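Local coordinates for FI20010p1 (Drosophila melanogaster, PDB 7CFB), which probably acts in the piRNA amplification complex of gene silencing, through an extended Tudor domain that carries no bound partner in this structure, at residues T29-D32 against I33-Q36; A43-E46 against N47-V50; A67-D70 against E71-R75; A125-D129 against F130-I134; I134-D137 against G138-I142. All blocks are in the same frame, centred on the assembly; numbering follows the deposited sequence.

Overall arrangement
Following the chain from the N terminus, contact 1 (29-36) caps and starts helix 30-36, and contact 2 (43-50) turns the chain into strand 49-57 of the five-stranded mixed sheet. Contact 3 (67-75) leads out of strand 64-67 of that sheet into helix 74-80. Contact 4 (125-134) closes the hairpin of strands 123-127 and 132-136, and contact 5 (134-142) continues from Ile134 towards strand 142-144. All five are local and lie in series; none nests or crosses. In space, contact 1 packs on contact 4, contact 3 touches both contact 2 and contact 4, and contacts 2 and 5 lie about 36 Å apart, centre to centre.

Contact 1: T29-D32 against I33-Q36; sequences TRRD and IYNQ. With SO4 (sulfate ion), chain C.
Ile33 turns its backbone N back onto Thr29 O, 3.0 Å away, and lays its CG2 methyl against Arg30 O at 3.2 Å. This is the tightly packed side of the helix start: Ile33 goes on to meet Thr113 and Asn115 of strand 108-117, while Tyr34 is buried against Tyr65 with its hydroxyl bound to Ser187 O and Arg158 N. Gln36 N closes a further helical turn on Asp32 O. Arg31, its chain bent at chi2 and chi3, folds alongside the Tyr34 ring and points the same way, NH1 lying 3.5 Å from Tyr34 CD2 with the guanidinium and ring planes 37° apart. Thr29 is the N-cap of helix 30-36. Its OG1, lodged between the backbone N and the carbonyl carbon (chi1 62°), accepts from Asp32 N at 3.2 Å and donates to O4 of a sulfate ion at 2.8 Å. The same ion takes Arg31 N at its O2, 3.2 Å away, so this anion, probably from the crystallisation liquor, sits where the first turn presents backbone N-H groups. The solvent side is looser. There a water accepts from Arg31 NH1 at 2.6 Å and donates only weakly to Asn35 OD1, and the Gln36 side chain lies exposed. Arg30 reaches away from this turn to a salt bridge with Asp124.

Contact 2: A43-E46 against N47-V50; sequences AFPE and NTIV
Phe44 and Val50 supply the main apolar contact: the two side chains cross at about a right angle, and Val50 CG2 comes within 3.6 Å of Phe44 CD2. Phe44 CG stands beside its own backbone N (chi1 -59°), a setting from which the ring reaches across to the valine. Val50 holds out its other methyl, CG1, to the Pro45 ring, 4.2 Å from Pro45 CD. Nearer the bend, Thr48 sets CG2 obliquely across the same proline, 4.0 Å from Pro45 CG; this methyl is also 3.2 Å from Pro45 O. The polar side is slight. No hydrogen bond joins the two arms, and Thr48 OG1 makes just a weak one to Asn47 O, at 3.4 Å. Asn47, with a positive phi of 63°, bends the chain at the exposed tip. On the arm before the bend, Asn184 holds Glu46 OE1 through its backbone N and Phe44 O through ND2. The loop thus delivers the chain from helix 30-36 to strand 49-57, which pairs with strand 176-184 through Val181 and Ile179 in a five-stranded sheet whose strand order is consistent with the OB-fold-like part of an extended Tudor domain; Lys68, after strand 64-67, packs on Ala43 and Phe44.

Contact 3: A67-D70 against E71-R75; sequences AKWD and ESSDR
Ser73 holds OG between its backbone N and carbonyl carbon (chi1 74°), which turns the hydroxyl back onto Asp70 O, and the positive phi of Trp69 (52°) bends the chain just ahead of that carbonyl. Two donors of one residue grip Asp70 O: Ser73 OG at 2.6 Å and Ser73 N at 2.5 Å, the latter nearly straight. The hydroxyl also lies at the edge of the Trp69 indole, near its plane, 3.6 Å from Trp69 CE3. With an alanine in place of Ser73, Asp70 O would probably keep the backbone N-H alone, and the indole edge would lose its polar neighbour. The Asp70 carboxylate bends towards Ser72, but its exact place is doubtful. Trp69 packs further on Asp129, and its O accepts from Lys77 NZ. The bond from Ser73 N to the carbonyl three residues back is that of a 3-10 turn, which here ends the loop after strand 64-67 and runs into helix 74-80, Ser73 occupying the N-cap position, although its side chain makes no capping bond.

Contact 4: A125-D129 against F130-I134; sequences AYLID and FGEHI
Leu127 packs its two methyls in different directions, CD1 on Phe130 CD2 at 4.0 Å and CD2 on Ile134 CG1 at 4.1 Å, and Ala125 CB extends this apolar face to Ile134 CD1. On the other face of the hairpin, CG anti to the backbone N (chi1 -179°) carries the Tyr126 ring across to His133 in an offset stack, planes 24° apart and centroids 4.5 Å; Tyr126 CD1 lies over the imidazole, and helix 30-36 covers the pair through Tyr34 and Arg30. Between the faces run the backbone bonds, Ala125 and Ile134 exchanging two and Leu127 N reaching Glu132 O at 2.8 Å. At the polar edge, Glu132 pairs with Lys233, while Asp129 forms a salt bridge with Arg111. Leu127 O receives Phe130 N at 3.1 Å from above the carbonyl plane, and Gly131 N weakly. Gly131, at positive phi, and Glu132 both face Leu127: a G1 beta bulge, closing the hairpin of strands 123-127 and 132-136 in the Tudor domain.

Contact 5: I134-D137 against G138-I142; sequences IHFD and GNETI
Glu140 lays its carboxylate flat over the Phe136 ring, the two planes 19° apart and the side chains running in opposite directions, with Glu140 OE1 standing 3.3 Å above the plane of the ring and over its centre. A bend at chi2 (89°) swings the carboxylate of Glu140 back under the turn, where its two oxygens each use the syn lone pair: OE2 accepts from Asp137 N at 2.8 Å, and OE1 from Gly138 N at 2.7 Å. This double grip on successive N-H groups fixes the rotation of the carboxylate. The chain here leaves strand 132-136, which pairs with strand 123-127 in the antiparallel sheet of the Tudor domain, and heads for strand 142-144; Gly138 takes a backbone shape (phi 102°) in which a CB would clash with Asp137 O. A glutamine in place of Glu140 would put an NH2 where an acceptor stood, and would probably leave Asp137 N or Gly138 N facing another donor. Ile142 approaches Phe136 differently, crossing at about a right angle, its CG2 at the ring edge and 3.5 Å from Phe136 CZ. Phe136 also meets Val101, Ile112 and Ile114. Glu140 OE2 takes a water at 2.8 Å that donates to His135 O as well. The Asp137 carboxylate lies nearby, OD2 being 4.3 Å from Glu140 OE2, a like charge that might raise the proton affinity of either group.

Contact 1: T29-D32 against I33-Q36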
loop_
_atom_site.group_PDB
_atom_site.type_symbol
_atom_site.label_atom_id
_atom_site.label_comp_id
_atom_site.label_asym_id
_atom_site.label_seq_id
_atom_site.Cartn_x
_atom_site.Cartn_y
_atom_site.Cartn_z
ATOM N N THR A 29 8.487 -6.646 -12.399
ATOM C CA THR A 29 8.826 -5.214 -12.254
ATOM C C THR A 29 7.761 -4.501 -11.412
ATOM O O THR A 29 6.751 -5.093 -11.136
ATOM C CB THR A 29 8.897 -4.513 -13.614
ATOM O OG1 THR A 29 7.623 -4.566 -14.238
ATOM C CG2 THR A 29 9.943 -5.085 -14.536
ATOM N N ARG A 30 8.028 -3.259 -11.053
ATOM C CA ARG A 30 7.092 -2.464 -10.247
ATOM C C ARG A 30 5.779 -2.288 -11.013
ATOM O O ARG A 30 4.757 -2.432 -10.402
ATOM C CB ARG A 30 7.798 -1.191 -9.816
ATOM C CG ARG A 30 8.985 -1.465 -8.916
ATOM C CD ARG A 30 9.566 -0.218 -8.344
ATOM N NE ARG A 30 10.510 -0.486 -7.292
ATOM C CZ ARG A 30 11.147 0.453 -6.639
ATOM N NH1 ARG A 30 10.971 1.711 -6.969
ATOM N NH2 ARG A 30 11.985 0.144 -5.685
ATOM N N ARG A 31 5.836 -2.027 -12.313
ATOM C CA ARG A 31 4.600 -1.888 -13.116
ATOM C C ARG A 31 3.858 -3.221 -13.168
ATOM O O ARG A 31 2.678 -3.208 -12.971
ATOM C CB ARG A 31 4.904 -1.364 -14.519
ATOM C CG ARG A 31 5.324 0.096 -14.584
ATOM C CD ARG A 31 4.544 1.113 -13.757
ATOM N NE ARG A 31 3.102 1.076 -13.957
ATOM C CZ ARG A 31 2.177 0.954 -13.008
ATOM N NH1 ARG A 31 0.912 0.908 -13.357
ATOM N NH2 ARG A 31 2.502 0.886 -11.727
ATOM N N ASP A 32 4.569 -4.321 -13.376
ATOM C CA ASP A 32 3.925 -5.642 -13.500
ATOM C C ASP A 32 3.253 -6.060 -12.198
ATOM O O ASP A 32 2.135 -6.436 -12.286
ATOM C CB ASP A 32 4.895 -6.717 -13.977
ATOM C CG ASP A 32 5.315 -6.591 -15.429
ATOM O OD1 ASP A 32 4.688 -5.838 -16.142
ATOM O OD2 ASP A 32 6.285 -7.230 -15.804
ATOM N N ILE A 33 3.893 -5.879 -11.042
ATOM C CA ILE A 33 3.316 -6.342 -9.744
ATOM C C ILE A 33 2.000 -5.615 -9.483
ATOM O O ILE A 33 1.080 -6.250 -9.091
ATOM C CB ILE A 33 4.312 -6.270 -8.570
ATOM C CG1 ILE A 33 3.758 -6.915 -7.299
ATOM C CG2 ILE A 33 4.756 -4.858 -8.297
ATOM C CD1 ILE A 33 3.354 -8.322 -7.455
ATOM N N TYR A 34 1.932 -4.337 -9.807
ATOM C CA TYR A 34 0.689 -3.553 -9.676
ATOM C C TYR A 34 -0.405 -4.176 -10.539
ATOM O O TYR A 34 -1.502 -4.253 -10.078
ATOM C CB TYR A 34 0.908 -2.134 -10.176
ATOM C CG TYR A 34 -0.355 -1.335 -10.175
ATOM C CD1 TYR A 34 -0.851 -0.838 -8.997
ATOM C CD2 TYR A 34 -1.087 -1.145 -11.323
ATOM C CE1 TYR A 34 -2.025 -0.126 -8.950
ATOM C CE2 TYR A 34 -2.247 -0.416 -11.298
ATOM C CZ TYR A 34 -2.720 0.105 -10.113
ATOM O OH TYR A 34 -3.874 0.805 -10.078
ATOM N N ASN A 35 -0.073 -4.591 -11.755
ATOM C CA ASN A 35 -1.015 -5.260 -12.686
ATOM C C ASN A 35 -1.448 -6.631 -12.175
ATOM O O ASN A 35 -2.515 -7.004 -12.499
ATOM C CB ASN A 35 -0.519 -5.253 -14.130
ATOM C CG ASN A 35 -0.496 -3.860 -14.701
ATOM O OD1 ASN A 35 -1.349 -3.055 -14.414
ATOM N ND2 ASN A 35 0.489 -3.561 -15.509
ATOM N N GLN A 36 -0.582 -7.374 -11.492
ATOM C CA GLN A 36 -0.957 -8.745 -11.076
ATOM C C GLN A 36 -1.847 -8.789 -9.840
ATOM O O GLN A 36 -2.503 -9.778 -9.694
ATOM C CB GLN A 36 0.209 -9.638 -10.666
ATOM C CG GLN A 36 1.488 -9.459 -11.435
ATOM C CD GLN A 36 1.443 -9.983 -12.841
ATOM O OE1 GLN A 36 0.687 -9.510 -13.673
ATOM N NE2 GLN A 36 2.303 -10.935 -13.124
HETATM S S SO4 C . 8.753 -1.216 -15.409
HETATM O O1 SO4 C . 8.167 -0.104 -16.152
HETATM O O2 SO4 C . 8.403 -1.105 -13.994
HETATM O O3 SO4 C . 10.205 -1.175 -15.556
HETATM O O4 SO4 C . 8.245 -2.477 -15.944
HETATM O O HOH W 1 -0.654 0.153 -15.235
#

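Contact 2: A43-E46 against N47-V50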
loop_
_atom_site.group_PDB
_atom_site.type_symbol
_atom_site.label_atom_id
_atom_site.label_comp_id
_atom_site.label_asym_id
_atom_site.label_seq_id
_atom_site.Cartn_x
_atom_site.Cartn_y
_atom_site.Cartn_z
ATOM N N ALA A 43 -14.961 0.910 -7.671
ATOM C CA ALA A 43 -14.998 1.975 -6.646
ATOM C C ALA A 43 -14.765 3.383 -7.232
ATOM O O ALA A 43 -15.023 4.325 -6.541
ATOM C CB ALA A 43 -14.010 1.640 -5.568
ATOM N N PHE A 44 -14.252 3.508 -8.447
ATOM C CA PHE A 44 -13.984 4.834 -9.045
ATOM C C PHE A 44 -14.676 4.970 -10.406
ATOM O O PHE A 44 -14.039 4.901 -11.417
ATOM C CB PHE A 44 -12.478 5.050 -9.106
ATOM C CG PHE A 44 -11.801 4.983 -7.770
ATOM C CD1 PHE A 44 -11.392 3.782 -7.251
ATOM C CD2 PHE A 44 -11.608 6.115 -7.018
ATOM C CE1 PHE A 44 -10.756 3.720 -6.031
ATOM C CE2 PHE A 44 -10.982 6.050 -5.793
ATOM C CZ PHE A 44 -10.560 4.852 -5.303
ATOM N N PRO A 45 -15.996 5.156 -10.407
ATOM C CA PRO A 45 -16.725 5.294 -11.622
ATOM C C PRO A 45 -16.362 6.577 -12.360
ATOM O O PRO A 45 -16.347 7.601 -11.804
ATOM C CB PRO A 45 -18.195 5.377 -11.221
ATOM C CG PRO A 45 -18.235 5.136 -9.755
ATOM C CD PRO A 45 -16.823 5.226 -9.245
ATOM N N GLU A 46 -16.237 6.445 -13.666
ATOM C CA GLU A 46 -15.956 7.565 -14.591
ATOM C C GLU A 46 -17.121 8.565 -14.563
ATOM O O GLU A 46 -18.240 8.149 -14.388
ATOM C CB GLU A 46 -15.892 7.044 -16.025
ATOM C CG GLU A 46 -14.543 6.572 -16.485
ATOM C CD GLU A 46 -14.462 6.029 -17.895
ATOM O OE1 GLU A 46 -13.375 5.693 -18.313
ATOM O OE2 GLU A 46 -15.499 5.921 -18.539
ATOM N N ASN A 47 -16.809 9.830 -14.798
ATOM C CA ASN A 47 -17.754 10.971 -14.879
ATOM C C ASN A 47 -18.468 11.192 -13.559
ATOM O O ASN A 47 -19.605 11.519 -13.577
ATOM C CB ASN A 47 -18.697 10.822 -16.067
ATOM C CG ASN A 47 -17.922 10.723 -17.354
ATOM O OD1 ASN A 47 -17.126 11.584 -17.662
ATOM N ND2 ASN A 47 -18.120 9.649 -18.075
ATOM N N THR A 48 -17.747 11.032 -12.472
ATOM C CA THR A 48 -18.332 11.142 -11.127
ATOM C C THR A 48 -17.308 11.773 -10.180
ATOM O O THR A 48 -16.150 11.782 -10.517
ATOM C CB THR A 48 -18.734 9.710 -10.787
ATOM O OG1 THR A 48 -20.130 9.475 -10.886
ATOM C CG2 THR A 48 -18.080 9.129 -9.565
ATOM N N ILE A 49 -17.755 12.315 -9.061
ATOM C CA ILE A 49 -16.807 12.815 -8.040
ATOM C C ILE A 49 -16.840 11.791 -6.911
ATOM O O ILE A 49 -17.914 11.489 -6.476
ATOM C CB ILE A 49 -17.190 14.210 -7.538
ATOM C CG1 ILE A 49 -17.308 15.215 -8.678
ATOM C CG2 ILE A 49 -16.215 14.683 -6.490
ATOM C CD1 ILE A 49 -17.806 16.531 -8.239
ATOM N N VAL A 50 -15.689 11.303 -6.479
ATOM C CA VAL A 50 -15.643 10.280 -5.406
ATOM C C VAL A 50 -14.719 10.731 -4.277
ATOM O O VAL A 50 -13.786 11.478 -4.528
ATOM C CB VAL A 50 -15.245 8.895 -5.949
ATOM C CG1 VAL A 50 -15.522 8.743 -7.426
ATOM C CG2 VAL A 50 -13.804 8.569 -5.667
#

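Contact 3: A67-D70 against E71-R75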
loop_
_atom_site.group_PDB
_atom_site.type_symbol
_atom_site.label_atom_id
_atom_site.label_comp_id
_atom_site.label_asym_id
_atom_site.label_seq_id
_atom_site.Cartn_x
_atom_site.Cartn_y
_atom_site.Cartn_z
ATOM N N ALA A 67 -7.139 5.480 -2.375
ATOM C CA ALA A 67 -7.689 4.280 -1.722
ATOM C C ALA A 67 -9.057 4.573 -1.135
ATOM O O ALA A 67 -9.200 5.552 -0.435
ATOM C CB ALA A 67 -6.742 3.790 -0.675
ATOM N N LYS A 68 -10.018 3.731 -1.458
ATOM C CA LYS A 68 -11.378 3.893 -0.913
ATOM C C LYS A 68 -11.401 3.634 0.590
ATOM O O LYS A 68 -12.031 4.380 1.253
ATOM C CB LYS A 68 -12.396 3.093 -1.710
ATOM C CG LYS A 68 -13.240 3.933 -2.644
ATOM C CD LYS A 68 -14.137 4.837 -1.899
ATOM C CE LYS A 68 -15.311 5.348 -2.691
ATOM N NZ LYS A 68 -16.029 6.378 -1.923
ATOM N N TRP A 69 -10.713 2.604 1.080
ATOM C CA TRP A 69 -10.724 2.267 2.529
ATOM C C TRP A 69 -12.171 2.154 3.002
ATOM O O TRP A 69 -12.507 2.712 4.018
ATOM C CB TRP A 69 -9.898 3.247 3.368
ATOM C CG TRP A 69 -8.428 3.022 3.269
ATOM C CD1 TRP A 69 -7.514 3.867 2.737
ATOM C CD2 TRP A 69 -7.696 1.866 3.683
ATOM N NE1 TRP A 69 -6.271 3.323 2.802
ATOM C CE2 TRP A 69 -6.351 2.094 3.367
ATOM C CE3 TRP A 69 -8.040 0.664 4.291
ATOM C CZ2 TRP A 69 -5.350 1.185 3.654
ATOM C CZ3 TRP A 69 -7.054 -0.253 4.540
ATOM C CH2 TRP A 69 -5.732 0.012 4.237
ATOM N N ASP A 70 -13.012 1.477 2.194
ATOM C CA ASP A 70 -14.460 1.193 2.449
ATOM C C ASP A 70 -14.669 0.049 3.459
ATOM O O ASP A 70 -13.793 -0.859 3.559
ATOM C CB ASP A 70 -15.209 0.823 1.171
ATOM C CG ASP A 70 -15.210 -0.657 0.814
ATOM O OD1 ASP A 70 -14.221 -1.360 1.095
ATOM O OD2 ASP A 70 -16.196 -1.080 0.220
ATOM N N GLU A 71 -15.871 0.017 4.046
ATOM C CA GLU A 71 -16.236 -0.898 5.157
ATOM C C GLU A 71 -15.840 -2.338 4.805
ATOM O O GLU A 71 -15.508 -3.043 5.682
ATOM C CB GLU A 71 -17.674 -0.700 5.623
ATOM C CG GLU A 71 -17.827 0.408 6.651
ATOM C CD GLU A 71 -17.088 0.234 7.968
ATOM O OE1 GLU A 71 -16.689 1.241 8.561
ATOM O OE2 GLU A 71 -16.922 -0.917 8.393
ATOM N N SER A 72 -15.821 -2.734 3.533
ATOM C CA SER A 72 -15.364 -4.062 3.055
ATOM C C SER A 72 -13.871 -4.318 3.318
ATOM O O SER A 72 -13.489 -5.454 3.309
ATOM C CB SER A 72 -15.730 -4.278 1.626
ATOM O OG SER A 72 -14.933 -3.515 0.758
ATOM N N SER A 73 -13.073 -3.274 3.524
ATOM C CA SER A 73 -11.628 -3.326 3.850
ATOM C C SER A 73 -11.418 -3.395 5.370
ATOM O O SER A 73 -10.283 -3.385 5.792
ATOM C CB SER A 73 -10.930 -2.134 3.272
ATOM O OG SER A 73 -11.219 -0.970 3.992
ATOM N N ASP A 74 -12.480 -3.569 6.147
ATOM C CA ASP A 74 -12.385 -3.508 7.623
ATOM C C ASP A 74 -11.354 -4.495 8.175
ATOM O O ASP A 74 -10.626 -4.092 9.049
ATOM C CB ASP A 74 -13.751 -3.715 8.274
ATOM C CG ASP A 74 -13.755 -3.439 9.762
ATOM O OD1 ASP A 74 -13.794 -2.282 10.123
ATOM O OD2 ASP A 74 -13.669 -4.396 10.533
ATOM N N ARG A 75 -11.254 -5.693 7.635
ATOM C CA ARG A 75 -10.273 -6.670 8.168
ATOM C C ARG A 75 -8.840 -6.149 7.998
ATOM O O ARG A 75 -8.046 -6.417 8.868
ATOM C CB ARG A 75 -10.502 -8.055 7.585
ATOM C CG ARG A 75 -11.835 -8.656 7.986
ATOM C CD ARG A 75 -11.728 -9.548 9.194
ATOM N NE ARG A 75 -11.103 -10.804 8.903
ATOM C CZ ARG A 75 -10.698 -11.633 9.826
ATOM N NH1 ARG A 75 -10.838 -11.297 11.086
ATOM N NH2 ARG A 75 -10.155 -12.779 9.503
#

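Contact 4: A125-D129 against F130-I134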
loop_
_atom_site.group_PDB
_atom_site.type_symbol
_atom_site.label_atom_id
_atom_site.label_comp_id
_atom_site.label_asym_id
_atom_site.label_seq_id
_atom_site.Cartn_x
_atom_site.Cartn_y
_atom_site.Cartn_z
ATOM N N ALA A 125 9.961 -4.768 -2.827
ATOM C CA ALA A 125 8.641 -5.109 -2.278
ATOM C C ALA A 125 7.639 -3.994 -2.537
ATOM O O ALA A 125 8.035 -2.869 -2.663
ATOM C CB ALA A 125 8.780 -5.377 -0.810
ATOM N N TYR A 126 6.372 -4.354 -2.583
ATOM C CA TYR A 126 5.291 -3.382 -2.825
ATOM C C TYR A 126 4.278 -3.398 -1.680
ATOM O O TYR A 126 3.773 -4.408 -1.340
ATOM C CB TYR A 126 4.645 -3.688 -4.171
ATOM C CG TYR A 126 3.531 -2.770 -4.584
ATOM C CD1 TYR A 126 3.709 -1.408 -4.589
ATOM C CD2 TYR A 126 2.306 -3.259 -4.964
ATOM C CE1 TYR A 126 2.713 -0.548 -4.982
ATOM C CE2 TYR A 126 1.285 -2.412 -5.334
ATOM C CZ TYR A 126 1.489 -1.050 -5.351
ATOM O OH TYR A 126 0.524 -0.187 -5.718
ATOM N N LEU A 127 3.992 -2.229 -1.155
ATOM C CA LEU A 127 2.971 -2.073 -0.102
ATOM C C LEU A 127 1.663 -1.831 -0.850
ATOM O O LEU A 127 1.380 -0.722 -1.199
ATOM C CB LEU A 127 3.380 -0.917 0.808
ATOM C CG LEU A 127 4.750 -1.046 1.456
ATOM C CD1 LEU A 127 4.892 -0.093 2.601
ATOM C CD2 LEU A 127 4.986 -2.446 1.945
ATOM N N ILE A 128 0.900 -2.898 -1.020
ATOM C CA ILE A 128 -0.313 -2.928 -1.883
ATOM C C ILE A 128 -1.365 -1.919 -1.431
ATOM O O ILE A 128 -2.071 -1.446 -2.266
ATOM C CB ILE A 128 -0.849 -4.359 -2.084
ATOM C CG1 ILE A 128 -1.523 -4.925 -0.839
ATOM C CG2 ILE A 128 0.231 -5.275 -2.614
ATOM C CD1 ILE A 128 -2.153 -6.258 -1.033
ATOM N N ASP A 129 -1.511 -1.695 -0.139
ATOM C CA ASP A 129 -2.537 -0.758 0.369
ATOM C C ASP A 129 -2.071 0.696 0.338
ATOM O O ASP A 129 -2.934 1.533 0.380
ATOM C CB ASP A 129 -3.103 -1.241 1.702
ATOM C CG ASP A 129 -3.700 -2.626 1.603
ATOM O OD1 ASP A 129 -4.263 -2.919 0.593
ATOM O OD2 ASP A 129 -3.529 -3.383 2.502
ATOM N N PHE A 130 -0.764 0.951 0.314
ATOM C CA PHE A 130 -0.217 2.333 0.320
ATOM C C PHE A 130 0.306 2.790 -1.045
ATOM O O PHE A 130 0.512 3.951 -1.205
ATOM C CB PHE A 130 0.931 2.470 1.312
ATOM C CG PHE A 130 0.619 2.143 2.745
ATOM C CD1 PHE A 130 -0.678 1.983 3.182
ATOM C CD2 PHE A 130 1.636 1.987 3.664
ATOM C CE1 PHE A 130 -0.949 1.664 4.499
ATOM C CE2 PHE A 130 1.363 1.692 4.987
ATOM C CZ PHE A 130 0.068 1.536 5.402
ATOM N N GLY A 131 0.437 1.898 -2.005
ATOM C CA GLY A 131 0.993 2.259 -3.309
ATOM C C GLY A 131 2.458 2.645 -3.247
ATOM O O GLY A 131 2.851 3.435 -4.043
ATOM N N GLU A 132 3.223 2.027 -2.348
ATOM C CA GLU A 132 4.653 2.401 -2.204
ATOM C C GLU A 132 5.569 1.214 -2.487
ATOM O O GLU A 132 5.256 0.094 -2.039
ATOM C CB GLU A 132 4.942 2.807 -0.765
ATOM C CG GLU A 132 4.331 4.129 -0.379
ATOM C CD GLU A 132 4.653 4.446 1.064
ATOM O OE1 GLU A 132 5.269 3.593 1.733
ATOM O OE2 GLU A 132 4.287 5.547 1.520
ATOM N N HIS A 133 6.660 1.476 -3.206
ATOM C CA HIS A 133 7.668 0.424 -3.455
ATOM C C HIS A 133 8.779 0.671 -2.451
ATOM O O HIS A 133 9.124 1.797 -2.268
ATOM C CB HIS A 133 8.152 0.424 -4.897
ATOM C CG HIS A 133 7.062 0.200 -5.876
ATOM N ND1 HIS A 133 6.733 -1.025 -6.326
ATOM C CD2 HIS A 133 6.216 1.056 -6.466
ATOM C CE1 HIS A 133 5.744 -0.934 -7.156
ATOM N NE2 HIS A 133 5.399 0.319 -7.248
ATOM N N ILE A 134 9.194 -0.352 -1.731
ATOM C CA ILE A 134 10.252 -0.207 -0.704
ATOM C C ILE A 134 11.241 -1.358 -0.827
ATOM O O ILE A 134 10.891 -2.370 -1.371
ATOM C CB ILE A 134 9.636 -0.181 0.697
ATOM C CG1 ILE A 134 8.807 -1.431 0.957
ATOM C CG2 ILE A 134 8.828 1.079 0.917
ATOM C CD1 ILE A 134 9.502 -2.396 1.834
#

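Contact 5: I134-D137 against G138-I142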
loop_
_atom_site.group_PDB
_atom_site.type_symbol
_atom_site.label_atom_id
_atom_site.label_comp_id
_atom_site.label_asym_id
_atom_site.label_seq_id
_atom_site.Cartn_x
_atom_site.Cartn_y
_atom_site.Cartn_z
ATOM N N ILE A 134 9.194 -0.352 -1.731
ATOM C CA ILE A 134 10.252 -0.207 -0.704
ATOM C C ILE A 134 11.241 -1.358 -0.827
ATOM O O ILE A 134 10.891 -2.370 -1.371
ATOM C CB ILE A 134 9.636 -0.181 0.697
ATOM C CG1 ILE A 134 8.807 -1.431 0.957
ATOM C CG2 ILE A 134 8.828 1.079 0.917
ATOM C CD1 ILE A 134 9.502 -2.396 1.834
ATOM N N HIS A 135 12.446 -1.146 -0.345
ATOM C CA HIS A 135 13.457 -2.216 -0.324
ATOM C C HIS A 135 13.220 -3.067 0.923
ATOM O O HIS A 135 12.988 -2.513 1.967
ATOM C CB HIS A 135 14.859 -1.631 -0.382
ATOM C CG HIS A 135 15.881 -2.698 -0.417
ATOM N ND1 HIS A 135 16.071 -3.477 -1.503
ATOM C CD2 HIS A 135 16.732 -3.141 0.510
ATOM C CE1 HIS A 135 17.007 -4.339 -1.253
ATOM N NE2 HIS A 135 17.420 -4.150 -0.046
ATOM N N PHE A 136 13.259 -4.374 0.780
ATOM C CA PHE A 136 13.021 -5.283 1.914
ATOM C C PHE A 136 14.316 -6.046 2.169
ATOM O O PHE A 136 14.678 -6.896 1.372
ATOM C CB PHE A 136 11.832 -6.172 1.559
ATOM C CG PHE A 136 11.339 -7.124 2.609
ATOM C CD1 PHE A 136 11.850 -8.397 2.703
ATOM C CD2 PHE A 136 10.302 -6.777 3.444
ATOM C CE1 PHE A 136 11.360 -9.285 3.642
ATOM C CE2 PHE A 136 9.822 -7.663 4.385
ATOM C CZ PHE A 136 10.352 -8.916 4.482
ATOM N N ASP A 137 14.934 -5.761 3.302
ATOM C CA ASP A 137 16.231 -6.346 3.708
ATOM C C ASP A 137 16.144 -7.849 3.916
ATOM O O ASP A 137 17.083 -8.499 3.615
ATOM C CB ASP A 137 16.747 -5.712 4.980
ATOM C CG ASP A 137 17.342 -4.366 4.710
ATOM O OD1 ASP A 137 17.780 -4.171 3.609
ATOM O OD2 ASP A 137 17.338 -3.562 5.587
ATOM N N GLY A 138 15.033 -8.340 4.434
ATOM C CA GLY A 138 14.865 -9.762 4.765
ATOM C C GLY A 138 15.023 -10.009 6.251
ATOM O O GLY A 138 14.981 -11.133 6.654
ATOM N N ASN A 139 15.240 -8.965 7.028
ATOM C CA ASN A 139 15.361 -9.068 8.499
ATOM C C ASN A 139 14.062 -8.575 9.139
ATOM O O ASN A 139 13.984 -8.552 10.331
ATOM C CB ASN A 139 16.509 -8.190 8.995
ATOM C CG ASN A 139 16.262 -6.743 8.663
ATOM O OD1 ASN A 139 15.389 -6.439 7.885
ATOM N ND2 ASN A 139 17.006 -5.834 9.245
ATOM N N GLU A 140 13.105 -8.139 8.313
ATOM C CA GLU A 140 11.817 -7.569 8.798
ATOM C C GLU A 140 10.934 -8.639 9.452
ATOM O O GLU A 140 10.965 -9.799 8.996
ATOM C CB GLU A 140 11.076 -6.885 7.648
ATOM C CG GLU A 140 11.774 -5.637 7.137
ATOM C CD GLU A 140 12.779 -5.884 6.026
ATOM O OE1 GLU A 140 13.054 -7.064 5.730
ATOM O OE2 GLU A 140 13.286 -4.896 5.458
ATOM N N THR A 141 10.179 -8.240 10.484
ATOM C CA THR A 141 9.231 -9.127 11.187
ATOM C C THR A 141 8.000 -9.239 10.291
ATOM O O THR A 141 7.357 -8.236 10.085
ATOM C CB THR A 141 8.810 -8.485 12.506
ATOM O OG1 THR A 141 9.960 -8.508 13.332
ATOM C CG2 THR A 141 7.680 -9.217 13.177
ATOM N N ILE A 142 7.691 -10.442 9.831
ATOM C CA ILE A 142 6.591 -10.650 8.856
ATOM C C ILE A 142 5.601 -11.693 9.363
ATOM O O ILE A 142 5.983 -12.546 10.134
ATOM C CB ILE A 142 7.169 -11.027 7.485
ATOM C CG1 ILE A 142 7.901 -12.361 7.524
ATOM C CG2 ILE A 142 8.054 -9.927 6.961
ATOM C CD1 ILE A 142 7.956 -13.040 6.219
HETATM O O HOH W 2 11.758 -2.633 4.844
#